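Local coordinates for protein PtLCIB4 H88A mutant (PDB 5B5Z) that probably catalyses the reversible hydration of carbon dioxide to bicarbonate, as a zinc-dependent member of the LCIB group of beta-carbonic anhydrases, at residues A[114-118]-A[137-141]; A[41-45]-A[271-275]. All blocks are in the same frame, centred on the assembly; numbering follows the deposited sequence.

Contact 1: residues A[114-118]-A[137-141]. With ZN (zinc ion), chain C.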
loop_
_atom_site.group_PDB
_atom_site.type_symbol
_atom_site.label_atom_id
_atom_site.label_comp_id
_atom_site.label_asym_id
_atom_site.label_seq_id
_atom_site.Cartn_x
_atom_site.Cartn_y
_atom_site.Cartn_z
ATOM N N SER A 114 -12.860 -1.578 -5.389
ATOM C CA SER A 114 -13.379 -0.928 -4.215
ATOM C C SER A 114 -13.624 -1.978 -3.148
ATOM O O SER A 114 -13.463 -3.165 -3.382
ATOM C CB SER A 114 -14.688 -0.222 -4.550
ATOM O OG SER A 114 -15.640 -1.186 -4.995
ATOM N N HIS A 115 -14.022 -1.552 -1.966
ATOM C CA HIS A 115 -14.459 -2.546 -0.980
ATOM C C HIS A 115 -15.583 -1.997 -0.108
ATOM O O HIS A 115 -15.848 -0.793 -0.089
ATOM C CB HIS A 115 -13.284 -3.043 -0.110
ATOM C CG HIS A 115 -12.833 -2.075 0.938
ATOM N ND1 HIS A 115 -12.853 -2.367 2.286
ATOM C CD2 HIS A 115 -12.332 -0.824 0.832
ATOM C CE1 HIS A 115 -12.400 -1.324 2.963
ATOM N NE2 HIS A 115 -12.057 -0.381 2.107
ATOM N N VAL A 116 -16.240 -2.897 0.608
ATOM C CA VAL A 116 -17.363 -2.518 1.457
ATOM C C VAL A 116 -17.533 -3.566 2.546
ATOM O O VAL A 116 -17.372 -4.757 2.285
ATOM C CB VAL A 116 -18.661 -2.368 0.631
ATOM C CG1 VAL A 116 -19.019 -3.672 -0.079
ATOM C CG2 VAL A 116 -19.793 -1.885 1.519
ATOM N N GLY A 117 -17.825 -3.113 3.759
ATOM C CA GLY A 117 -18.110 -4.013 4.862
ATOM C C GLY A 117 -19.572 -4.413 4.892
ATOM O O GLY A 117 -20.443 -3.648 4.489
ATOM N N VAL A 118 -19.828 -5.635 5.330
ATOM C CA VAL A 118 -21.205 -6.047 5.584
ATOM C C VAL A 118 -21.195 -6.726 6.955
ATOM O O VAL A 118 -20.319 -7.533 7.241
ATOM C CB VAL A 118 -21.755 -6.967 4.473
ATOM C CG1 VAL A 118 -20.930 -8.249 4.336
ATOM C CG2 VAL A 118 -23.242 -7.275 4.743
ATOM N N ALA A 137 -17.051 2.919 9.779
ATOM C CA ALA A 137 -17.331 2.803 8.354
ATOM C C ALA A 137 -16.341 1.903 7.626
ATOM O O ALA A 137 -15.167 1.817 7.985
ATOM C CB ALA A 137 -17.345 4.177 7.720
ATOM N N CYS A 138 -16.833 1.247 6.581
ATOM C CA CYS A 138 -16.014 0.405 5.713
ATOM C C CYS A 138 -16.693 0.374 4.346
ATOM O O CYS A 138 -17.728 -0.269 4.201
ATOM C CB CYS A 138 -15.893 -1.005 6.301
ATOM S SG CYS A 138 -14.808 -2.139 5.424
ATOM N N CYS A 139 -16.172 1.049 3.325
ATOM C CA CYS A 139 -14.918 1.785 3.281
ATOM C C CYS A 139 -14.984 3.186 3.921
ATOM O O CYS A 139 -15.720 4.024 3.455
ATOM C CB CYS A 139 -14.538 1.885 1.803
ATOM S SG CYS A 139 -13.000 2.832 1.475
ATOM N N GLY A 140 -14.188 3.445 4.956
ATOM C CA GLY A 140 -14.192 4.744 5.614
ATOM C C GLY A 140 -13.949 5.928 4.692
ATOM O O GLY A 140 -14.662 6.940 4.734
ATOM N N SER A 141 -12.927 5.810 3.853
ATOM C CA SER A 141 -12.592 6.853 2.905
ATOM C C SER A 141 -13.734 7.150 1.939
ATOM O O SER A 141 -14.086 8.306 1.731
ATOM C CB SER A 141 -11.325 6.469 2.117
ATOM O OG SER A 141 -11.149 7.323 0.995
HETATM ZN ZN ZN C . -11.364 1.547 2.464
HETATM O O HOH W 1 -17.812 1.432 0.791
HETATM O O HOH W 2 -11.627 1.684 4.359
#
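His115 and Cys139 meet at the zinc site of this LCIB-family beta-carbonic anhydrase, where the end of strand 107-117 faces the turn that starts helix 140-154. Metal bonds carry the contact: NE2 of His115 reaches the zinc at 2.1 Å and SG of Cys139 at 2.3 Å, while Cys59 and a water at 1.9 Å from the zinc complete four ligands. With chi1 at 76°, CG of His115 sits between the backbone N and carbonyl carbon, turning NE2 to the metal; Asn247 OD1 bonds ND1 and the zinc bonds NE2, together holding the ring's rotation. The zinc-bound water lies at this ring's edge, in its plane.

Both sulfurs also pack obliquely on the His115 ring: Cys138 SG approaches CE1 to 3.5 Å, and Cys139 SG lies 4.3 Å from the centroid.

Cys139 follows a cis peptide and is the N-cap, its SG also capping a backbone N of the helix. Backbone groups add one direct hydrogen bond and one water bridge. Gly117 N donates to Cys138 O at 2.9 Å, nearly straight (175°) but from above the carbonyl plane. A second water donates to His115 O (3.1 Å) and accepts from Cys139 N (3.0 Å).

Contact 2: residues A[41-45]-A[271-275]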
loop_
_atom_site.group_PDB
_atom_site.type_symbol
_atom_site.label_atom_id
_atom_site.label_comp_id
_atom_site.label_asym_id
_atom_site.label_seq_id
_atom_site.Cartn_x
_atom_site.Cartn_y
_atom_site.Cartn_z
ATOM N N ARG A 41 -7.692 -20.169 -14.975
ATOM C CA ARG A 41 -7.830 -19.571 -16.290
ATOM C C ARG A 41 -6.499 -19.045 -16.817
ATOM O O ARG A 41 -6.122 -19.322 -17.950
ATOM C CB ARG A 41 -8.871 -18.444 -16.255
ATOM C CG ARG A 41 -9.041 -17.713 -17.578
ATOM C CD ARG A 41 -9.466 -18.662 -18.691
ATOM N NE ARG A 41 -10.656 -19.424 -18.325
ATOM C CZ ARG A 41 -11.894 -19.087 -18.670
ATOM N NH1 ARG A 41 -12.110 -17.998 -19.394
ATOM N NH2 ARG A 41 -12.921 -19.840 -18.292
ATOM N N LEU A 42 -5.766 -18.295 -15.999
ATOM C CA LEU A 42 -4.540 -17.691 -16.493
ATOM C C LEU A 42 -3.428 -18.721 -16.739
ATOM O O LEU A 42 -2.524 -18.471 -17.537
ATOM C CB LEU A 42 -4.071 -16.604 -15.524
ATOM C CG LEU A 42 -4.989 -15.374 -15.450
ATOM C CD1 LEU A 42 -4.370 -14.397 -14.464
ATOM C CD2 LEU A 42 -5.158 -14.713 -16.814
ATOM N N SER A 43 -3.498 -19.875 -16.077
ATOM C CA SER A 43 -2.506 -20.922 -16.327
ATOM C C SER A 43 -2.601 -21.425 -17.763
ATOM O O SER A 43 -1.603 -21.841 -18.345
ATOM C CB SER A 43 -2.657 -22.084 -15.349
ATOM O OG SER A 43 -3.869 -22.785 -15.562
ATOM N N GLN A 44 -3.798 -21.384 -18.332
ATOM C CA GLN A 44 -3.984 -21.760 -19.733
ATOM C C GLN A 44 -3.367 -20.748 -20.688
ATOM O O GLN A 44 -3.242 -21.015 -21.885
ATOM C CB GLN A 44 -5.468 -21.910 -20.059
ATOM C CG GLN A 44 -6.188 -22.963 -19.256
ATOM C CD GLN A 44 -7.665 -22.980 -19.570
ATOM O OE1 GLN A 44 -8.079 -22.554 -20.650
ATOM N NE2 GLN A 44 -8.469 -23.465 -18.634
ATOM N N PHE A 45 -2.982 -19.587 -20.158
ATOM C CA PHE A 45 -2.356 -18.543 -20.954
ATOM C C PHE A 45 -0.930 -18.276 -20.488
ATOM O O PHE A 45 -0.360 -17.221 -20.764
ATOM C CB PHE A 45 -3.202 -17.264 -20.910
ATOM C CG PHE A 45 -4.545 -17.414 -21.571
ATOM C CD1 PHE A 45 -5.596 -18.012 -20.899
ATOM C CD2 PHE A 45 -4.744 -16.992 -22.878
ATOM C CE1 PHE A 45 -6.827 -18.182 -21.500
ATOM C CE2 PHE A 45 -5.979 -17.153 -23.490
ATOM C CZ PHE A 45 -7.025 -17.754 -22.800
ATOM N N VAL A 271 -6.755 -8.710 -25.603
ATOM C CA VAL A 271 -6.603 -9.964 -26.334
ATOM C C VAL A 271 -7.505 -11.089 -25.814
ATOM O O VAL A 271 -7.843 -12.012 -26.559
ATOM C CB VAL A 271 -5.133 -10.441 -26.316
ATOM C CG1 VAL A 271 -4.223 -9.381 -26.925
ATOM C CG2 VAL A 271 -4.694 -10.748 -24.915
ATOM N N GLU A 272 -7.904 -11.020 -24.545
ATOM C CA GLU A 272 -8.918 -11.931 -24.035
ATOM C C GLU A 272 -9.875 -11.193 -23.116
ATOM O O GLU A 272 -9.476 -10.281 -22.400
ATOM C CB GLU A 272 -8.300 -13.115 -23.275
ATOM C CG GLU A 272 -7.280 -13.953 -24.060
ATOM C CD GLU A 272 -7.894 -14.859 -25.129
ATOM O OE1 GLU A 272 -9.101 -15.179 -25.057
ATOM O OE2 GLU A 272 -7.146 -15.260 -26.050
ATOM N N ASN A 273 -11.136 -11.599 -23.142
ATOM C CA ASN A 273 -12.127 -11.103 -22.195
ATOM C C ASN A 273 -12.879 -12.289 -21.617
ATOM O O ASN A 273 -13.565 -13.014 -22.334
ATOM C CB ASN A 273 -13.085 -10.112 -22.866
ATOM C CG ASN A 273 -13.905 -9.327 -21.862
ATOM O OD1 ASN A 273 -14.062 -9.743 -20.714
ATOM N ND2 ASN A 273 -14.440 -8.182 -22.293
ATOM N N PHE A 274 -12.747 -12.490 -20.314
ATOM C CA PHE A 274 -13.318 -13.659 -19.672
ATOM C C PHE A 274 -14.681 -13.398 -19.014
ATOM O O PHE A 274 -15.244 -14.283 -18.378
ATOM C CB PHE A 274 -12.327 -14.203 -18.647
ATOM C CG PHE A 274 -10.975 -14.529 -19.228
ATOM C CD1 PHE A 274 -10.858 -15.349 -20.346
ATOM C CD2 PHE A 274 -9.822 -14.019 -18.659
ATOM C CE1 PHE A 274 -9.616 -15.655 -20.876
ATOM C CE2 PHE A 274 -8.581 -14.320 -19.178
ATOM C CZ PHE A 274 -8.472 -15.146 -20.291
ATOM N N MET A 275 -15.204 -12.186 -19.166
ATOM C CA MET A 275 -16.527 -11.858 -18.641
ATOM C C MET A 275 -17.590 -12.156 -19.701
ATOM O O MET A 275 -17.343 -11.936 -20.884
ATOM C CB MET A 275 -16.586 -10.384 -18.217
ATOM C CG MET A 275 -15.873 -10.075 -16.886
ATOM S SD MET A 275 -16.710 -10.813 -15.472
ATOM C CE MET A 275 -18.228 -9.850 -15.403
#
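The last strand of the sheet, 270-273, carries a classic beta bulge at Val271 and Glu272, both facing Ile263, and runs into an Asx turn at Asn273; Phe274, within it, packs against Arg41 and Leu42 of helix 31-43 and Phe45 farther along the chain. Side-chain packing joins the two segments, with no hydrogen bond between them.

The Phe274 ring is the centre of the contact. Arg41 lies over one of its faces as a CH-pi contact, CG standing 3.7 Å from the ring centroid and almost on the normal. CG is anti to the backbone N (chi1 177°), and bends at the next two torsions curl the chain across the ring, so that NH1 ends above and just outside the rim at CD1 of Phe274, 3.1 Å away. The guanidinium presents its edge there, its plane 86° from that of the ring. Leu42 adds a looser apolar touch, CD2 to Phe274 CE2 at 4.2 Å, and Ile263 and Phe261 of strand 255-264 also pack on Phe274.

Phe45 meets Phe274 obliquely, the planes at 58°, with Phe274 CZ over one face of the Phe45 ring and 3.7 Å from Phe45 CE1. At the rim of the same Phe45 ring, Glu272 OE2 lies 3.4 Å from CE2, near the ring plane, where the carboxylate probably meets the slightly positive C-H edge. Glu272 CG packs on the same CE2 atom at 3.5 Å.

Replacing Phe274 by an alanine would probably open a gap between helix and strand, taking the ring face from beneath the Arg41 chain and leaving Phe45 without its aromatic neighbour. Beyond Glu272, the Asx turn is closed by Met275 N donating to Asn273 OD1 at 3.1 Å.

Overall arrangement
Contact 1 and contact 2 lie on opposite sides of the chain's centre, their own centres 29 Å apart and their nearest atoms about 14 Å apart, without touching. Both reach the same mixed sheet. Strand 107-117 of contact 1 pairs parallel with 238-247, which pairs antiparallel with 255-264, and that strand pairs with 270-273 of contact 2. Along the chain contact 1 is nested: residues 41-45 come first, then 114-118 and 137-141, and 271-275 last. Contact 2 therefore joins an early helix to the final strand at a distance from the metal, while contact 1 assembles most of the zinc's protein ligands from a strand end and a helix start.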